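Fusolin (Unidentified entomopoxvirus, PDB 4YN2) forms the crystalline spindles of an insect poxvirus that enhance virulence, and probably attacks chitin through its lytic polysaccharide monooxygenase domain. Local coordinates at residues A[66-71]-A[104-109]; A[42-47]-A[97-102]; A[264-267]-A[271-274]. All blocks are in the same frame, centred on the assembly; numbering follows the deposited sequence.

Contact 1. Residues A[66-71]-A[104-109]; sequences NEYAAL and GDKSGV
Lys106 lays its aliphatic chain over one face of the Tyr68 ring and carries its ammonium group on to the carbonyl oxygen of Glu67. This buried lysine-on-tyrosine packing, a CH-pi contact ending in a hydrogen bond, joins the residues leading into strand 69-71 to the long loop between helix 79-86 and strand 118-121 in the lytic polysaccharide monooxygenase domain. Lys106 CD stands 3.6 Å from the centroid of the Tyr68 ring, 15° off its normal, while CB and CG pass over CZ and the hydroxyl. With chi3 at 179° the chain runs straight across the ring, and a bend at chi4 turns NZ to the backbone. There Lys106 NZ donates to Glu67 O at 2.8 Å, tilted 34° from the carbonyl plane. Val109 closes in at the far end of the tyrosine, its CG2 lying 3.4 Å from Tyr68 OH; that hydroxyl is hydrogen-bonded to Glu61 O in helix 51-63.

One shell out, two waters accept from the same ammonium group. One donates in turn to Glu67 OE2, the other to Ala69 O, and Phe103 O is a further partner of NZ. Four oxygens thus share three N-H bonds, and together they probably offset the cost of burying the charge. Tyr68 is the centre of an inverse gamma turn whose weak Ala69 N bond ends on the same Glu67 O that takes the lysine. Glu67 OE1 meanwhile bonds His1 NE2, and His1 is a ligand of the zinc ion; the contact therefore backs onto the second shell of the metal site. On the loop side an Asx turn shapes the backbone beside Lys106: Asp105 OD1 accepts from Ser107 N at 3.0 Å, and Ser107 OG approaches it from the syn side.

Contact 2. Residues A[42-47]-A[97-102]; sequences DKVLDE and HSWSNP
The indole of Trp99 is sandwiched: Val44 CG1 sits over the centre of one face, Ser100 CB over the centre of the other, and Glu47 OE1 lies at the edge in the ring plane. Val44 CG1 is 4.0 Å from the centroid of the five-membered ring of Trp99 and only 7° off its normal, a CH-pi contact with the methyl almost directly overhead. The second methyl, Val44 CG2, reaches Trp99 CG at 3.7 Å, so the fork of the valine spans the pyrrole part of the indole and its root. At the edge, Trp99 NE1 donates to Glu47 OE1 at 2.9 Å, but the N-H points well off the oxygen and the bond is weak. The carboxylate plane stands 76° from the ring.

Here the last turns of helix 31-48 meet a type I beta turn, Ser98 to Asn101, that carries the tryptophan. Chi1 of 80° sets Trp99 CG between its own backbone N and carbonyl carbon, and the indole and the Val44 side chain cross at about a right angle; Ala57 and Asp53 of helix 51-63 also touch the ring. One turn before Glu47 in helix 31-48, Lys43 stretches out fully extended and gives a hydrogen bond from NZ to His97 O, at 3.0 Å. That ammonium group also forms a salt bridge with Asp105, while the imidazole of His97 stacks on Tyr90 and bonds Gly95 O through ND1.

A mainly apolar clasp at Val44 is thus flanked by polar grips on both the backbone and the ring N-H. Of these the indole-to-glutamate bond is the bent, weak one, and the charge of the lysine is probably offset by Asp105, outside the contact.

Contact 3. Residues A[264-267]-A[271-274]; sequences GVPG and EEYY
Pro266 rests its ring against the side chain of Glu272, and Gly267 turns its carbonyl to Tyr273, in a short loop-to-helix contact at the protein surface. At Pro266, CB packs 3.8 Å from Glu272 CD, and CG lies equally far from Glu272 OE2. The glutamate folds over the proline because its chain bends at chi2 (87°). Next along, Gly267 is almost fully extended; its O approaches Tyr273 CB at 3.3 Å, with the ring beyond lying obliquely to it. Thr270 OG1 is a hydrogen-bond partner of both Gly267 O and Glu272 OE1; with a single hydrogen it can donate fully to only one of them at a time, unless the carboxylate is protonated.

Between the two segments residues 268-270 carry the chain across to the helix, and Phe268 meets the Tyr273 ring with the planes at about 50°. The whole unit lies in the C-terminal extension, after strand 220-231, where the loop lies beside the first turn of helix 271-280 and runs in roughly the same direction.

Contacts 1 and 2 interlock in the monooxygenase domain, their centres about 12 Å apart. Their segments alternate along the chain, in the order 42-47, 66-71, 97-102, 104-109, so one long loop before strand 118-121 is fastened to helix 31-48 by contact 2 and to the residues leading into strand 69-71 by contact 1. A salt bridge from Lys43 to Asp105 joins the two directly. Both lie on the helical side of the domain, contact 1 nearer the zinc ion. Contact 3 follows both in sequence and stands apart, its centre about 51 Å from that of contact 1 and 52 Å from that of contact 2, in a C-terminal extension reaching away from the domain.

Contact 1. Residues A[66-71]-A[104-109]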
loop_
_atom_site.group_PDB
_atom_site.type_symbol
_atom_site.label_atom_id
_atom_site.label_comp_id
_atom_site.label_asym_id
_atom_site.label_seq_id
_atom_site.Cartn_x
_atom_site.Cartn_y
_atom_site.Cartn_z
ATOM N N ASN A 66 -14.556 -3.835 0.725
ATOM C CA ASN A 66 -14.616 -4.714 1.897
ATOM C C ASN A 66 -14.685 -6.218 1.517
ATOM O O ASN A 66 -14.827 -7.047 2.409
ATOM C CB ASN A 66 -15.798 -4.353 2.802
ATOM C CG ASN A 66 -17.164 -4.652 2.225
ATOM O OD1 ASN A 66 -17.352 -4.701 1.012
ATOM N ND2 ASN A 66 -18.147 -4.860 3.079
ATOM N N GLU A 67 -14.601 -6.573 0.214
ATOM C CA GLU A 67 -14.669 -7.959 -0.222
ATOM C C GLU A 67 -13.487 -8.324 -1.151
ATOM O O GLU A 67 -13.666 -8.995 -2.165
ATOM C CB GLU A 67 -16.020 -8.259 -0.888
ATOM C CG GLU A 67 -16.334 -9.750 -0.946
ATOM C CD GLU A 67 -17.698 -10.081 -1.502
ATOM O OE1 GLU A 67 -18.539 -10.609 -0.740
ATOM O OE2 GLU A 67 -17.941 -9.770 -2.688
ATOM N N TYR A 68 -12.262 -7.961 -0.748
ATOM C CA TYR A 68 -11.046 -8.378 -1.461
ATOM C C TYR A 68 -10.732 -9.693 -0.835
ATOM O O TYR A 68 -9.978 -9.769 0.125
ATOM C CB TYR A 68 -9.921 -7.346 -1.353
ATOM C CG TYR A 68 -10.011 -6.281 -2.422
ATOM C CD1 TYR A 68 -11.221 -5.669 -2.724
ATOM C CD2 TYR A 68 -8.916 -5.978 -3.223
ATOM C CE1 TYR A 68 -11.328 -4.741 -3.760
ATOM C CE2 TYR A 68 -9.001 -5.031 -4.241
ATOM C CZ TYR A 68 -10.208 -4.400 -4.496
ATOM O OH TYR A 68 -10.288 -3.471 -5.510
ATOM N N ALA A 69 -11.475 -10.709 -1.276
ATOM C CA ALA A 69 -11.506 -12.008 -0.644
ATOM C C ALA A 69 -11.270 -13.135 -1.589
ATOM O O ALA A 69 -11.401 -12.988 -2.794
ATOM C CB ALA A 69 -12.861 -12.201 0.009
ATOM N N ALA A 70 -10.934 -14.276 -1.017
ATOM C CA ALA A 70 -10.741 -15.530 -1.738
ATOM C C ALA A 70 -11.155 -16.688 -0.839
ATOM O O ALA A 70 -10.884 -16.644 0.363
ATOM C CB ALA A 70 -9.291 -15.672 -2.165
ATOM N N LEU A 71 -11.825 -17.700 -1.406
ATOM C CA LEU A 71 -12.273 -18.887 -0.666
ATOM C C LEU A 71 -11.187 -19.962 -0.702
ATOM O O LEU A 71 -10.816 -20.408 -1.787
ATOM C CB LEU A 71 -13.572 -19.444 -1.272
ATOM C CG LEU A 71 -14.749 -18.492 -1.344
ATOM C CD1 LEU A 71 -15.964 -19.186 -1.953
ATOM C CD2 LEU A 71 -15.091 -17.937 0.024
ATOM N N GLY A 104 -15.204 -10.926 -9.178
ATOM C CA GLY A 104 -14.957 -10.020 -10.283
ATOM C C GLY A 104 -13.507 -9.783 -10.624
ATOM O O GLY A 104 -12.659 -10.675 -10.488
ATOM N N ASP A 105 -13.242 -8.571 -11.101
ATOM C CA ASP A 105 -11.929 -8.137 -11.525
ATOM C C ASP A 105 -11.470 -6.940 -10.710
ATOM O O ASP A 105 -11.926 -5.814 -10.927
ATOM C CB ASP A 105 -11.963 -7.788 -13.016
ATOM C CG ASP A 105 -10.597 -7.609 -13.643
ATOM O OD1 ASP A 105 -9.588 -7.550 -12.882
ATOM O OD2 ASP A 105 -10.521 -7.554 -14.890
ATOM N N LYS A 106 -10.519 -7.187 -9.796
ATOM C CA LYS A 106 -9.906 -6.148 -8.988
ATOM C C LYS A 106 -8.418 -6.031 -9.363
ATOM O O LYS A 106 -7.639 -5.464 -8.606
ATOM C CB LYS A 106 -10.088 -6.465 -7.509
ATOM C CG LYS A 106 -11.555 -6.520 -7.073
ATOM C CD LYS A 106 -11.740 -7.450 -5.923
ATOM C CE LYS A 106 -13.178 -7.507 -5.469
ATOM N NZ LYS A 106 -13.556 -8.847 -4.969
ATOM N N SER A 107 -8.022 -6.550 -10.545
ATOM C CA SER A 107 -6.614 -6.597 -10.956
ATOM C C SER A 107 -6.021 -5.221 -11.257
ATOM O O SER A 107 -4.804 -5.095 -11.270
ATOM C CB SER A 107 -6.425 -7.515 -12.161
ATOM O OG SER A 107 -7.140 -7.021 -13.281
ATOM N N GLY A 108 -6.848 -4.196 -11.438
ATOM C CA GLY A 108 -6.347 -2.839 -11.610
ATOM C C GLY A 108 -5.609 -2.353 -10.378
ATOM O O GLY A 108 -4.634 -1.608 -10.476
ATOM N N VAL A 109 -6.036 -2.820 -9.204
ATOM C CA VAL A 109 -5.416 -2.443 -7.933
ATOM C C VAL A 109 -4.054 -3.150 -7.757
ATOM O O VAL A 109 -3.263 -2.731 -6.912
ATOM C CB VAL A 109 -6.412 -2.735 -6.767
ATOM C CG1 VAL A 109 -5.778 -2.533 -5.401
ATOM C CG2 VAL A 109 -7.642 -1.848 -6.905
HETATM O O HOH W 1 -16.276 -9.038 -4.527
HETATM O O HOH W 2 -11.328 -10.541 -4.379
#

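Contact 2. Residues A[42-47]-A[97-102]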
loop_
_atom_site.group_PDB
_atom_site.type_symbol
_atom_site.label_atom_id
_atom_site.label_comp_id
_atom_site.label_asym_id
_atom_site.label_seq_id
_atom_site.Cartn_x
_atom_site.Cartn_y
_atom_site.Cartn_z
ATOM N N ASP A 42 -10.866 -0.443 -19.517
ATOM C CA ASP A 42 -10.316 -0.711 -20.854
ATOM C C ASP A 42 -10.170 -2.209 -21.118
ATOM O O ASP A 42 -10.419 -2.639 -22.240
ATOM C CB ASP A 42 -8.968 -0.003 -21.052
ATOM C CG ASP A 42 -9.064 1.515 -21.049
ATOM O OD1 ASP A 42 -10.174 2.035 -21.225
ATOM O OD2 ASP A 42 -8.024 2.179 -20.841
ATOM N N LYS A 43 -9.812 -3.011 -20.099
ATOM C CA LYS A 43 -9.685 -4.468 -20.246
ATOM C C LYS A 43 -11.029 -5.083 -20.652
ATOM O O LYS A 43 -11.093 -5.868 -21.607
ATOM C CB LYS A 43 -9.183 -5.086 -18.929
ATOM C CG LYS A 43 -9.061 -6.590 -18.895
ATOM C CD LYS A 43 -8.411 -7.017 -17.585
ATOM C CE LYS A 43 -8.487 -8.498 -17.363
ATOM N NZ LYS A 43 -7.978 -8.871 -16.023
ATOM N N VAL A 44 -12.099 -4.704 -19.936
ATOM C CA VAL A 44 -13.442 -5.223 -20.182
ATOM C C VAL A 44 -14.031 -4.623 -21.478
ATOM O O VAL A 44 -14.668 -5.355 -22.231
ATOM C CB VAL A 44 -14.351 -5.000 -18.954
ATOM C CG1 VAL A 44 -15.807 -5.345 -19.266
ATOM C CG2 VAL A 44 -13.845 -5.832 -17.777
ATOM N N LEU A 45 -13.794 -3.336 -21.753
ATOM C CA LEU A 45 -14.261 -2.697 -22.990
ATOM C C LEU A 45 -13.675 -3.409 -24.223
ATOM O O LEU A 45 -14.395 -3.659 -25.182
ATOM C CB LEU A 45 -13.862 -1.208 -23.008
ATOM C CG LEU A 45 -14.359 -0.364 -24.193
ATOM C CD1 LEU A 45 -15.844 -0.097 -24.096
ATOM C CD2 LEU A 45 -13.621 0.958 -24.256
ATOM N N ASP A 46 -12.386 -3.764 -24.176
ATOM C CA ASP A 46 -11.703 -4.447 -25.278
ATOM C C ASP A 46 -12.132 -5.907 -25.469
ATOM O O ASP A 46 -12.006 -6.404 -26.585
ATOM C CB ASP A 46 -10.178 -4.410 -25.071
ATOM C CG ASP A 46 -9.565 -3.041 -25.240
ATOM O OD1 ASP A 46 -10.284 -2.118 -25.678
ATOM O OD2 ASP A 46 -8.356 -2.894 -24.959
ATOM N N GLU A 47 -12.593 -6.605 -24.418
ATOM C CA GLU A 47 -12.977 -8.016 -24.541
ATOM C C GLU A 47 -14.455 -8.189 -24.933
ATOM O O GLU A 47 -14.755 -9.076 -25.731
ATOM C CB GLU A 47 -12.650 -8.794 -23.244
ATOM C CG GLU A 47 -13.723 -8.834 -22.169
ATOM C CD GLU A 47 -13.275 -9.456 -20.860
ATOM O OE1 GLU A 47 -13.960 -10.390 -20.386
ATOM O OE2 GLU A 47 -12.239 -9.016 -20.310
ATOM N N HIS A 97 -9.384 -11.497 -10.947
ATOM C CA HIS A 97 -8.974 -10.834 -12.183
ATOM C C HIS A 97 -9.901 -11.146 -13.390
ATOM O O HIS A 97 -9.461 -10.974 -14.521
ATOM C CB HIS A 97 -7.530 -11.238 -12.507
ATOM C CG HIS A 97 -7.375 -12.673 -12.890
ATOM N ND1 HIS A 97 -7.298 -13.671 -11.937
ATOM C CD2 HIS A 97 -7.302 -13.236 -14.116
ATOM C CE1 HIS A 97 -7.205 -14.805 -12.612
ATOM N NE2 HIS A 97 -7.196 -14.587 -13.926
ATOM N N SER A 98 -11.155 -11.581 -13.165
ATOM C CA SER A 98 -12.101 -11.915 -14.249
ATOM C C SER A 98 -13.455 -11.321 -13.903
ATOM O O SER A 98 -14.068 -11.757 -12.934
ATOM C CB SER A 98 -12.191 -13.427 -14.434
ATOM O OG SER A 98 -10.939 -13.975 -14.815
ATOM N N TRP A 99 -13.899 -10.303 -14.661
ATOM C CA TRP A 99 -15.099 -9.515 -14.346
ATOM C C TRP A 99 -16.409 -10.332 -14.259
ATOM O O TRP A 99 -17.254 -9.988 -13.437
ATOM C CB TRP A 99 -15.279 -8.340 -15.336
ATOM C CG TRP A 99 -15.878 -8.708 -16.660
ATOM C CD1 TRP A 99 -15.271 -9.364 -17.690
ATOM C CD2 TRP A 99 -17.231 -8.485 -17.067
ATOM N NE1 TRP A 99 -16.160 -9.549 -18.724
ATOM C CE2 TRP A 99 -17.373 -9.022 -18.365
ATOM C CE3 TRP A 99 -18.338 -7.870 -16.465
ATOM C CZ2 TRP A 99 -18.577 -8.956 -19.074
ATOM C CZ3 TRP A 99 -19.530 -7.809 -17.168
ATOM C CH2 TRP A 99 -19.639 -8.340 -18.458
ATOM N N SER A 100 -16.563 -11.405 -15.049
ATOM C CA SER A 100 -17.795 -12.210 -15.072
ATOM C C SER A 100 -17.721 -13.470 -14.171
ATOM O O SER A 100 -18.561 -14.359 -14.307
ATOM C CB SER A 100 -18.110 -12.615 -16.514
ATOM O OG SER A 100 -16.973 -13.171 -17.156
ATOM N N ASN A 101 -16.762 -13.528 -13.234
ATOM C CA ASN A 101 -16.575 -14.654 -12.320
ATOM C C ASN A 101 -16.744 -14.201 -10.866
ATOM O O ASN A 101 -16.721 -12.996 -10.617
ATOM C CB ASN A 101 -15.184 -15.232 -12.540
ATOM C CG ASN A 101 -15.076 -16.107 -13.762
ATOM O OD1 ASN A 101 -14.367 -15.778 -14.714
ATOM N ND2 ASN A 101 -15.752 -17.256 -13.762
ATOM N N PRO A 102 -16.911 -15.130 -9.889
ATOM C CA PRO A 102 -17.063 -14.692 -8.487
ATOM C C PRO A 102 -15.870 -13.852 -8.026
ATOM O O PRO A 102 -14.734 -14.168 -8.366
ATOM C CB PRO A 102 -17.178 -16.003 -7.687
ATOM C CG PRO A 102 -16.816 -17.090 -8.613
ATOM C CD PRO A 102 -17.007 -16.602 -10.011
#

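Contact 3. Residues A[264-267]-A[271-274]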
loop_
_atom_site.group_PDB
_atom_site.type_symbol
_atom_site.label_atom_id
_atom_site.label_comp_id
_atom_site.label_asym_id
_atom_site.label_seq_id
_atom_site.Cartn_x
_atom_site.Cartn_y
_atom_site.Cartn_z
ATOM N N GLY A 264 25.406 33.505 -7.655
ATOM C CA GLY A 264 25.993 33.813 -8.953
ATOM C C GLY A 264 27.155 32.912 -9.302
ATOM O O GLY A 264 27.503 32.798 -10.477
ATOM N N VAL A 265 27.824 32.311 -8.290
ATOM C CA VAL A 265 28.947 31.413 -8.552
ATOM C C VAL A 265 28.363 30.045 -8.909
ATOM O O VAL A 265 27.576 29.534 -8.114
ATOM C CB VAL A 265 29.907 31.313 -7.331
ATOM C CG1 VAL A 265 31.049 30.324 -7.599
ATOM C CG2 VAL A 265 30.464 32.681 -6.951
ATOM N N PRO A 266 28.734 29.396 -10.032
ATOM C CA PRO A 266 28.169 28.063 -10.307
ATOM C C PRO A 266 28.573 27.018 -9.257
ATOM O O PRO A 266 29.662 27.079 -8.681
ATOM C CB PRO A 266 28.726 27.711 -11.695
ATOM C CG PRO A 266 29.179 29.004 -12.277
ATOM C CD PRO A 266 29.638 29.826 -11.117
ATOM N N GLY A 267 27.663 26.099 -8.991
ATOM C CA GLY A 267 27.866 25.037 -8.022
ATOM C C GLY A 267 26.670 24.114 -7.948
ATOM O O GLY A 267 25.798 24.158 -8.816
ATOM N N GLU A 271 21.558 26.632 -11.670
ATOM C CA GLU A 271 21.031 26.209 -12.977
ATOM C C GLU A 271 22.115 25.566 -13.847
ATOM O O GLU A 271 21.790 24.665 -14.615
ATOM C CB GLU A 271 20.352 27.371 -13.734
ATOM C CG GLU A 271 19.116 27.919 -13.031
ATOM C CD GLU A 271 18.042 26.894 -12.715
ATOM O OE1 GLU A 271 17.714 26.083 -13.612
ATOM O OE2 GLU A 271 17.550 26.883 -11.563
ATOM N N GLU A 272 23.396 25.963 -13.685
ATOM C CA GLU A 272 24.500 25.343 -14.420
ATOM C C GLU A 272 24.544 23.840 -14.124
ATOM O O GLU A 272 24.636 23.039 -15.046
ATOM C CB GLU A 272 25.856 25.970 -14.052
ATOM C CG GLU A 272 26.055 27.399 -14.542
ATOM C CD GLU A 272 25.544 28.504 -13.639
ATOM O OE1 GLU A 272 24.818 28.198 -12.663
ATOM O OE2 GLU A 272 25.872 29.681 -13.911
ATOM N N TYR A 273 24.425 23.475 -12.830
ATOM C CA TYR A 273 24.465 22.084 -12.371
ATOM C C TYR A 273 23.347 21.258 -12.997
ATOM O O TYR A 273 23.601 20.138 -13.424
ATOM C CB TYR A 273 24.372 22.023 -10.843
ATOM C CG TYR A 273 24.847 20.712 -10.272
ATOM C CD1 TYR A 273 26.194 20.375 -10.281
ATOM C CD2 TYR A 273 23.944 19.774 -9.786
ATOM C CE1 TYR A 273 26.638 19.157 -9.789
ATOM C CE2 TYR A 273 24.376 18.551 -9.287
ATOM C CZ TYR A 273 25.729 18.254 -9.274
ATOM O OH TYR A 273 26.195 17.059 -8.801
ATOM N N TYR A 274 22.124 21.818 -13.073
ATOM C CA TYR A 274 20.980 21.146 -13.702
ATOM C C TYR A 274 21.207 20.994 -15.196
ATOM O O TYR A 274 20.927 19.932 -15.730
ATOM C CB TYR A 274 19.652 21.890 -13.451
ATOM C CG TYR A 274 19.054 21.591 -12.096
ATOM C CD1 TYR A 274 18.309 20.438 -11.880
ATOM C CD2 TYR A 274 19.219 22.470 -11.031
ATOM C CE1 TYR A 274 17.738 20.166 -10.637
ATOM C CE2 TYR A 274 18.658 22.208 -9.781
ATOM C CZ TYR A 274 17.924 21.047 -9.585
ATOM O OH TYR A 274 17.350 20.766 -8.368
#